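Local structure of uncharacterized protein (Corynebacterium glutamicum, 2NSF) at residues I181-L186 against G230-I235; A53-H58 against D115-L120; P94-P99 against N103-Y108. The protein catalyses the mycothiol-dependent isomerisation of maleylpyruvate and binds a zinc ion. All blocks are in the same frame, centred on the assembly; numbering follows the deposited sequence.

Interaction 1. Residues I181-L186 against G230-I235; sequences IPEVIL and GSLAGI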
loop_
_atom_site.group_PDB
_atom_site.type_symbol
_atom_site.label_atom_id
_atom_site.label_comp_id
_atom_site.label_asym_id
_atom_site.label_seq_id
_atom_site.Cartn_x
_atom_site.Cartn_y
_atom_site.Cartn_z
ATOM N N ILE A 181 5.850 -10.595 -1.740
ATOM C CA ILE A 181 6.378 -9.237 -1.787
ATOM C C ILE A 181 7.880 -9.120 -1.583
ATOM O O ILE A 181 8.424 -9.636 -0.600
ATOM C CB ILE A 181 5.669 -8.353 -0.740
ATOM C CG1 ILE A 181 4.155 -8.430 -0.948
ATOM C CG2 ILE A 181 6.154 -6.912 -0.851
ATOM C CD1 ILE A 181 3.349 -7.790 0.169
ATOM N N PRO A 182 8.575 -8.445 -2.518
ATOM C CA PRO A 182 10.025 -8.260 -2.426
ATOM C C PRO A 182 10.411 -7.743 -1.045
ATOM O O PRO A 182 9.766 -6.851 -0.495
ATOM C CB PRO A 182 10.312 -7.248 -3.526
ATOM C CG PRO A 182 9.324 -7.641 -4.580
ATOM C CD PRO A 182 8.056 -7.867 -3.772
ATOM N N GLU A 183 11.474 -8.310 -0.491
ATOM C CA GLU A 183 11.937 -7.934 0.832
ATOM C C GLU A 183 12.161 -6.434 1.031
ATOM O O GLU A 183 11.841 -5.897 2.089
ATOM C CB GLU A 183 13.214 -8.706 1.152
ATOM C CG GLU A 183 13.709 -8.541 2.571
ATOM C CD GLU A 183 14.882 -9.452 2.860
ATOM O OE1 GLU A 183 14.720 -10.680 2.713
ATOM O OE2 GLU A 183 15.961 -8.944 3.228
ATOM N N VAL A 184 12.711 -5.751 0.031
ATOM C CA VAL A 184 12.958 -4.322 0.180
ATOM C C VAL A 184 11.647 -3.583 0.459
ATOM O O VAL A 184 11.621 -2.607 1.212
ATOM C CB VAL A 184 13.662 -3.726 -1.073
ATOM C CG1 VAL A 184 12.732 -3.761 -2.279
ATOM C CG2 VAL A 184 14.128 -2.307 -0.778
ATOM N N ILE A 185 10.555 -4.063 -0.125
ATOM C CA ILE A 185 9.259 -3.441 0.106
ATOM C C ILE A 185 8.739 -3.805 1.492
ATOM O O ILE A 185 8.200 -2.955 2.199
ATOM C CB ILE A 185 8.245 -3.853 -0.984
ATOM C CG1 ILE A 185 8.615 -3.152 -2.297
ATOM C CG2 ILE A 185 6.823 -3.488 -0.555
ATOM C CD1 ILE A 185 7.797 -3.589 -3.483
ATOM N N LEU A 186 8.913 -5.061 1.896
ATOM C CA LEU A 186 8.467 -5.489 3.219
ATOM C C LEU A 186 9.232 -4.749 4.322
ATOM O O LEU A 186 8.639 -4.319 5.315
ATOM C CB LEU A 186 8.666 -7.001 3.393
ATOM C CG LEU A 186 7.747 -7.923 2.583
ATOM C CD1 LEU A 186 8.111 -9.373 2.862
ATOM C CD2 LEU A 186 6.288 -7.662 2.968
ATOM N N GLY A 230 8.396 -12.953 14.122
ATOM C CA GLY A 230 8.163 -13.900 13.047
ATOM C C GLY A 230 9.067 -13.525 11.894
ATOM O O GLY A 230 10.033 -12.786 12.081
ATOM N N SER A 231 8.780 -14.037 10.701
ATOM C CA SER A 231 9.582 -13.679 9.541
ATOM C C SER A 231 9.110 -12.281 9.154
ATOM O O SER A 231 8.099 -11.804 9.668
ATOM C CB SER A 231 9.325 -14.642 8.381
ATOM O OG SER A 231 7.979 -14.543 7.936
ATOM N N LEU A 232 9.824 -11.634 8.243
ATOM C CA LEU A 232 9.444 -10.290 7.822
ATOM C C LEU A 232 8.031 -10.274 7.234
ATOM O O LEU A 232 7.231 -9.391 7.545
ATOM C CB LEU A 232 10.452 -9.756 6.803
ATOM C CG LEU A 232 10.310 -8.305 6.345
ATOM C CD1 LEU A 232 10.475 -7.354 7.530
ATOM C CD2 LEU A 232 11.354 -8.018 5.276
ATOM N N ALA A 233 7.714 -11.254 6.390
ATOM C CA ALA A 233 6.380 -11.303 5.798
ATOM C C ALA A 233 5.340 -11.447 6.908
ATOM O O ALA A 233 4.264 -10.854 6.850
ATOM C CB ALA A 233 6.277 -12.470 4.828
ATOM N N GLY A 234 5.678 -12.234 7.925
ATOM C CA GLY A 234 4.765 -12.440 9.033
ATOM C C GLY A 234 4.473 -11.188 9.846
ATOM O O GLY A 234 3.313 -10.915 10.172
ATOM N N ILE A 235 5.502 -10.413 10.181
ATOM C CA ILE A 235 5.250 -9.220 10.978
ATOM C C ILE A 235 4.599 -8.118 10.164
ATOM O O ILE A 235 3.854 -7.319 10.711
ATOM C CB ILE A 235 6.531 -8.676 11.680
ATOM C CG1 ILE A 235 7.587 -8.250 10.663
ATOM C CG2 ILE A 235 7.079 -9.743 12.626
ATOM C CD1 ILE A 235 8.762 -7.504 11.289
#
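L186 and L232 make the main apolar contact here, and it is a tight one. The CD2 methyl of L232 presses on the CB of L186 at 3.4 Å, closer than carbons usually sit, with L232 CG just behind it. The L232 side chain gets there because its CG lies opposite the backbone N (chi1 -174°), which swings the fork of the leucine across to the neighbouring helix. The same CD2 also meets the aliphatic part of E183, 3.6 Å from its CG, the two side chains crossing at about a right angle. Further along, the CD1 methyl of L186 reaches the backbone of the other helix: it lies 3.9 Å from A233 CA and 4.1 Å from A233 CB. The backbones come nearest at L186 and A233, where the alanine offers only a methyl group.

The backbone and capping bonds run within each segment. S231 is the N-cap of its helix, its OG accepting from G234 N at 3.3 Å (N-H...O 154°), while its carbonyl O takes I235 N at 3.0 Å. On the other side P182 holds the N-cap position, and its O accepts from L186 N at 3.1 Å. E183 gives its CG to the apolar contact, while its OE2 leaves the segment to form a salt bridge with R187 one turn later.

Around the contact, I185 leans on W159 and W166 of helix 156-171, A233 touches F178, and L232 and I235 touch D210 and L208. G230 ends a strand, backbone-bonded to L209 and E211, and the chain turns straight into the second helix. This is helix-to-helix packing between the first turns of 183-199 and 232-239, in the alpha/beta C-terminal domain with its four-stranded mixed sheet.

Interaction 2. Residues A53-H58 against D115-L120; sequences AEFGEH and DALRNL
R118 NH2 is gripped twice, giving hydrogen bonds to N52 OD1 and V50 O, and it also lies 3.3 Å from F55 CE1 across the contact. NH1 of the same guanidinium bonds L47 O, so the group is held at the C-terminal end of helix 29-49, where the partial negative charge of a helix end would probably favour it. The arginine chain runs extended from CG to NE (chi2 179°, chi3 -173°), which carries the guanidinium out to F55, and the bonds fix its rotation. F55 CZ stands 3.5 Å above one face, over its centre, but the two planes are 52° apart, so this is no parallel stack.

The contact ties the link between helices 29-49 and 66-89 to helix 114-133, in a helical bundle of the DinB-like type. The backbone of that link folds as a type I beta turn from E54 to E57, closed by E57 N to E54 O at 3.1 Å, and the turn delivers F55 inward.

L117 meets the same ring at its edge, CD1 to F55 CD2 4.0 Å, the two side chains running antiparallel alongside each other. I70 of helix 66-89 touches both F55 and L117, while N52 also bonds D115 OD1 through its ND2.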
loop_
_atom_site.group_PDB
_atom_site.type_symbol
_atom_site.label_atom_id
_atom_site.label_comp_id
_atom_site.label_asym_id
_atom_site.label_seq_id
_atom_site.Cartn_x
_atom_site.Cartn_y
_atom_site.Cartn_z
ATOM N N ALA A 53 -18.168 -13.153 -11.694
ATOM C CA ALA A 53 -19.233 -13.491 -10.759
ATOM C C ALA A 53 -18.786 -13.385 -9.304
ATOM O O ALA A 53 -19.613 -13.377 -8.396
ATOM C CB ALA A 53 -19.750 -14.899 -11.047
ATOM N N GLU A 54 -17.476 -13.292 -9.090
ATOM C CA GLU A 54 -16.925 -13.203 -7.740
ATOM C C GLU A 54 -16.654 -11.770 -7.271
ATOM O O GLU A 54 -16.302 -11.553 -6.111
ATOM C CB GLU A 54 -15.629 -14.017 -7.653
ATOM C CG GLU A 54 -15.769 -15.473 -8.092
ATOM C CD GLU A 54 -14.440 -16.213 -8.101
ATOM O OE1 GLU A 54 -13.466 -15.688 -8.681
ATOM O OE2 GLU A 54 -14.372 -17.324 -7.534
ATOM N N PHE A 55 -16.819 -10.796 -8.161
ATOM C CA PHE A 55 -16.583 -9.394 -7.810
ATOM C C PHE A 55 -17.492 -8.927 -6.676
ATOM O O PHE A 55 -17.077 -8.145 -5.818
ATOM C CB PHE A 55 -16.799 -8.495 -9.033
ATOM C CG PHE A 55 -15.607 -8.409 -9.953
ATOM C CD1 PHE A 55 -14.817 -9.525 -10.211
ATOM C CD2 PHE A 55 -15.301 -7.212 -10.600
ATOM C CE1 PHE A 55 -13.741 -9.453 -11.097
ATOM C CE2 PHE A 55 -14.227 -7.128 -11.488
ATOM C CZ PHE A 55 -13.449 -8.252 -11.739
ATOM N N GLY A 56 -18.729 -9.418 -6.672
ATOM C CA GLY A 56 -19.680 -9.028 -5.646
ATOM C C GLY A 56 -19.480 -9.663 -4.282
ATOM O O GLY A 56 -20.142 -9.280 -3.319
ATOM N N GLU A 57 -18.576 -10.632 -4.190
ATOM C CA GLU A 57 -18.315 -11.298 -2.920
ATOM C C GLU A 57 -17.373 -10.453 -2.068
ATOM O O GLU A 57 -16.695 -9.560 -2.576
ATOM C CB GLU A 57 -17.678 -12.670 -3.150
ATOM C CG GLU A 57 -18.402 -13.545 -4.156
ATOM C CD GLU A 57 -17.732 -14.893 -4.327
ATOM O OE1 GLU A 57 -16.482 -14.945 -4.319
ATOM O OE2 GLU A 57 -18.452 -15.902 -4.478
ATOM N N HIS A 58 -17.329 -10.746 -0.773
ATOM C CA HIS A 58 -16.463 -10.008 0.139
ATOM C C HIS A 58 -15.006 -10.160 -0.255
ATOM O O HIS A 58 -14.582 -11.222 -0.717
ATOM C CB HIS A 58 -16.612 -10.525 1.572
ATOM C CG HIS A 58 -18.005 -10.440 2.109
ATOM N ND1 HIS A 58 -18.642 -9.241 2.340
ATOM C CD2 HIS A 58 -18.879 -11.408 2.469
ATOM C CE1 HIS A 58 -19.852 -9.475 2.820
ATOM N NE2 HIS A 58 -20.020 -10.781 2.907
ATOM N N ASP A 115 -16.656 -6.214 -16.192
ATOM C CA ASP A 115 -15.804 -5.845 -17.313
ATOM C C ASP A 115 -15.479 -4.355 -17.335
ATOM O O ASP A 115 -14.404 -3.959 -17.787
ATOM C CB ASP A 115 -16.436 -6.272 -18.639
ATOM C CG ASP A 115 -16.314 -7.767 -18.888
ATOM O OD1 ASP A 115 -15.499 -8.426 -18.200
ATOM O OD2 ASP A 115 -17.016 -8.283 -19.779
ATOM N N ALA A 116 -16.401 -3.532 -16.848
ATOM C CA ALA A 116 -16.174 -2.090 -16.811
ATOM C C ALA A 116 -15.061 -1.798 -15.808
ATOM O O ALA A 116 -14.221 -0.926 -16.032
ATOM C CB ALA A 116 -17.446 -1.365 -16.405
ATOM N N LEU A 117 -15.060 -2.535 -14.703
ATOM C CA LEU A 117 -14.041 -2.352 -13.676
ATOM C C LEU A 117 -12.684 -2.854 -14.153
ATOM O O LEU A 117 -11.654 -2.268 -13.830
ATOM C CB LEU A 117 -14.447 -3.064 -12.381
ATOM C CG LEU A 117 -15.585 -2.419 -11.580
ATOM C CD1 LEU A 117 -15.878 -3.228 -10.329
ATOM C CD2 LEU A 117 -15.190 -0.995 -11.202
ATOM N N ARG A 118 -12.671 -3.943 -14.916
ATOM C CA ARG A 118 -11.405 -4.456 -15.425
ATOM C C ARG A 118 -10.827 -3.435 -16.397
ATOM O O ARG A 118 -9.617 -3.228 -16.445
ATOM C CB ARG A 118 -11.596 -5.804 -16.139
ATOM C CG ARG A 118 -11.991 -6.968 -15.232
ATOM C CD ARG A 118 -12.165 -8.247 -16.050
ATOM N NE ARG A 118 -12.696 -9.357 -15.264
ATOM C CZ ARG A 118 -11.977 -10.117 -14.441
ATOM N NH1 ARG A 118 -10.677 -9.899 -14.288
ATOM N NH2 ARG A 118 -12.567 -11.096 -13.769
ATOM N N ASN A 119 -11.692 -2.784 -17.170
ATOM C CA ASN A 119 -11.227 -1.795 -18.132
ATOM C C ASN A 119 -10.695 -0.552 -17.425
ATOM O O ASN A 119 -9.694 0.024 -17.851
ATOM C CB ASN A 119 -12.348 -1.425 -19.114
ATOM C CG ASN A 119 -12.704 -2.574 -20.045
ATOM O OD1 ASN A 119 -11.824 -3.312 -20.498
ATOM N ND2 ASN A 119 -13.990 -2.723 -20.346
ATOM N N LEU A 120 -11.364 -0.151 -16.349
ATOM C CA LEU A 120 -10.949 1.014 -15.570
ATOM C C LEU A 120 -9.577 0.740 -14.949
ATOM O O LEU A 120 -8.686 1.593 -14.966
ATOM C CB LEU A 120 -11.977 1.292 -14.467
ATOM C CG LEU A 120 -11.612 2.308 -13.378
ATOM C CD1 LEU A 120 -11.199 3.627 -14.008
ATOM C CD2 LEU A 120 -12.798 2.502 -12.440
#

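Interaction 3. Residues P94-P99 against N103-Y108; sequences PMYVSP and NEEIAY. With SO4 (sulfate ion), chain C.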
loop_
_atom_site.group_PDB
_atom_site.type_symbol
_atom_site.label_atom_id
_atom_site.label_comp_id
_atom_site.label_asym_id
_atom_site.label_seq_id
_atom_site.Cartn_x
_atom_site.Cartn_y
_atom_site.Cartn_z
ATOM N N PRO A 94 -4.275 18.188 -5.921
ATOM C CA PRO A 94 -4.341 17.186 -4.850
ATOM C C PRO A 94 -4.755 15.792 -5.308
ATOM O O PRO A 94 -5.368 15.631 -6.366
ATOM C CB PRO A 94 -5.342 17.796 -3.869
ATOM C CG PRO A 94 -6.246 18.586 -4.766
ATOM C CD PRO A 94 -5.270 19.254 -5.697
ATOM N N MET A 95 -4.409 14.788 -4.509
ATOM C CA MET A 95 -4.758 13.410 -4.845
ATOM C C MET A 95 -6.256 13.262 -5.063
ATOM O O MET A 95 -6.685 12.697 -6.071
ATOM C CB MET A 95 -4.307 12.454 -3.737
ATOM C CG MET A 95 -2.858 12.034 -3.845
ATOM S SD MET A 95 -2.404 10.891 -2.522
ATOM C CE MET A 95 -3.122 9.343 -3.134
ATOM N N TYR A 96 -7.038 13.775 -4.118
ATOM C CA TYR A 96 -8.499 13.716 -4.181
ATOM C C TYR A 96 -9.092 15.092 -3.934
ATOM O O TYR A 96 -8.503 15.915 -3.230
ATOM C CB TYR A 96 -9.045 12.756 -3.120
ATOM C CG TYR A 96 -8.555 11.338 -3.283
ATOM C CD1 TYR A 96 -9.114 10.493 -4.244
ATOM C CD2 TYR A 96 -7.503 10.855 -2.509
ATOM C CE1 TYR A 96 -8.633 9.199 -4.430
ATOM C CE2 TYR A 96 -7.012 9.564 -2.691
ATOM C CZ TYR A 96 -7.583 8.744 -3.653
ATOM O OH TYR A 96 -7.095 7.468 -3.835
ATOM N N VAL A 97 -10.267 15.337 -4.506
ATOM C CA VAL A 97 -10.937 16.618 -4.327
ATOM C C VAL A 97 -11.267 16.802 -2.851
ATOM O O VAL A 97 -11.127 17.898 -2.302
ATOM C CB VAL A 97 -12.248 16.686 -5.151
ATOM C CG1 VAL A 97 -13.021 17.949 -4.800
ATOM C CG2 VAL A 97 -11.926 16.667 -6.633
ATOM N N SER A 98 -11.692 15.715 -2.212
ATOM C CA SER A 98 -12.047 15.728 -0.802
ATOM C C SER A 98 -12.213 14.296 -0.301
ATOM O O SER A 98 -12.294 13.356 -1.098
ATOM C CB SER A 98 -13.365 16.475 -0.600
ATOM O OG SER A 98 -14.442 15.747 -1.174
ATOM N N PRO A 99 -12.249 14.107 1.029
ATOM C CA PRO A 99 -12.415 12.763 1.592
ATOM C C PRO A 99 -13.748 12.186 1.126
ATOM O O PRO A 99 -13.851 11.001 0.804
ATOM C CB PRO A 99 -12.398 13.015 3.096
ATOM C CG PRO A 99 -11.488 14.191 3.221
ATOM C CD PRO A 99 -11.953 15.082 2.094
ATOM N N ASN A 103 -14.525 8.724 -1.101
ATOM C CA ASN A 103 -15.431 7.663 -0.698
ATOM C C ASN A 103 -16.570 7.482 -1.689
ATOM O O ASN A 103 -16.933 6.358 -2.032
ATOM C CB ASN A 103 -16.020 7.933 0.683
ATOM C CG ASN A 103 -14.991 7.827 1.780
ATOM O OD1 ASN A 103 -13.979 7.140 1.635
ATOM N ND2 ASN A 103 -15.250 8.492 2.900
ATOM N N GLU A 104 -17.131 8.597 -2.139
ATOM C CA GLU A 104 -18.247 8.554 -3.071
ATOM C C GLU A 104 -17.907 7.923 -4.412
ATOM O O GLU A 104 -18.745 7.234 -5.000
ATOM C CB GLU A 104 -18.814 9.959 -3.264
ATOM C CG GLU A 104 -19.612 10.440 -2.058
ATOM C CD GLU A 104 -19.859 11.934 -2.069
ATOM O OE1 GLU A 104 -19.858 12.529 -3.165
ATOM O OE2 GLU A 104 -20.066 12.510 -0.979
ATOM N N GLU A 105 -16.694 8.142 -4.913
ATOM C CA GLU A 105 -16.352 7.538 -6.191
ATOM C C GLU A 105 -16.108 6.043 -6.019
ATOM O O GLU A 105 -16.430 5.255 -6.908
ATOM C CB GLU A 105 -15.152 8.238 -6.855
ATOM C CG GLU A 105 -13.833 8.203 -6.113
ATOM C CD GLU A 105 -12.712 8.844 -6.924
ATOM O OE1 GLU A 105 -13.012 9.462 -7.983
ATOM O OE2 GLU A 105 -11.538 8.736 -6.498
ATOM N N ILE A 106 -15.564 5.637 -4.873
ATOM C CA ILE A 106 -15.355 4.210 -4.637
ATOM C C ILE A 106 -16.731 3.543 -4.572
ATOM O O ILE A 106 -16.920 2.434 -5.076
ATOM C CB ILE A 106 -14.590 3.945 -3.317
ATOM C CG1 ILE A 106 -13.115 4.307 -3.500
ATOM C CG2 ILE A 106 -14.726 2.481 -2.916
ATOM C CD1 ILE A 106 -12.283 4.191 -2.237
ATOM N N ALA A 107 -17.689 4.227 -3.956
ATOM C CA ALA A 107 -19.047 3.703 -3.849
ATOM C C ALA A 107 -19.640 3.513 -5.245
ATOM O O ALA A 107 -20.267 2.489 -5.537
ATOM C CB ALA A 107 -19.919 4.655 -3.035
ATOM N N TYR A 108 -19.439 4.507 -6.107
ATOM C CA TYR A 108 -19.947 4.454 -7.472
ATOM C C TYR A 108 -19.274 3.325 -8.252
ATOM O O TYR A 108 -19.945 2.475 -8.844
ATOM C CB TYR A 108 -19.691 5.782 -8.183
ATOM C CG TYR A 108 -20.103 5.770 -9.638
ATOM C CD1 TYR A 108 -21.448 5.817 -10.005
ATOM C CD2 TYR A 108 -19.145 5.687 -10.651
ATOM C CE1 TYR A 108 -21.831 5.783 -11.349
ATOM C CE2 TYR A 108 -19.515 5.651 -11.997
ATOM C CZ TYR A 108 -20.860 5.700 -12.336
ATOM O OH TYR A 108 -21.237 5.677 -13.663
HETATM S S SO4 C . -5.423 6.465 -0.751
HETATM O O1 SO4 C . -6.167 5.280 -0.289
HETATM O O2 SO4 C . -6.154 7.675 -0.329
HETATM O O3 SO4 C . -4.073 6.481 -0.145
HETATM O O4 SO4 C . -5.294 6.431 -2.216
#
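The Y96 ring has an oxygen of each of two anionic groups at its edge, near its plane: E105 OE2 along CD1-CE1 and sulfate O4 at the hydroxyl. E105 OE2 lies 3.6 Å from Y96 CE1 and about as near to CD1, which sets a charged oxygen against the weakly positive C-H rim of the ring. Carboxylate and ring planes stand 82° apart. E105 starts from the crowded position between its backbone N and carbonyl carbon (chi1 62°), then runs extended to the tyrosine, touching Y75 of helix 66-89 as well.

At its hydroxyl, Y96 OH donates to sulfate O4 at 2.6 Å, with O2 of the same ion 3.1 Å from Y96 CE2. M95 adds its CE methyl 3.7 Å from O4, and N76 ND2 and R102 NH2 also hydrogen-bond the sulfate. The ion probably came from the crystallisation liquor, but the pocket is next to the metal site: the Y96 side chain is about 7 Å from the zinc ion bound by H72, E164 and H168.

The backbone link is the first turn of helix 99-109. N103 N donates to P99 O at 3.0 Å, nearly straight at 164°, and the N103 side chain folds back beside that turn, its CG in van der Waals contact with the carbonyl oxygen. S98 is the N-cap, its OG accepting from A101 N.

Interactions 2 and 3 both belong to the N-terminal helical part and share helix 66-89 as a neighbour, their nearest atoms about 6 Å apart; interaction 1 is in the C-terminal domain, with its centre about 30 Å from that of interaction 3. Interaction 2 is buried, a phenyl ring between a leucine and a well-bonded arginine. Interaction 1 is partly buried and purely apolar across its two helices. Interaction 3 lies at the surface, where ring edge, carboxylate and sulfate meet; of the two helical-part contacts it is the nearer to the zinc site, the Y96 and H72 side chains about 5 Å apart. It is also local, spanning one helix start, whereas the others join parts dozens of residues apart.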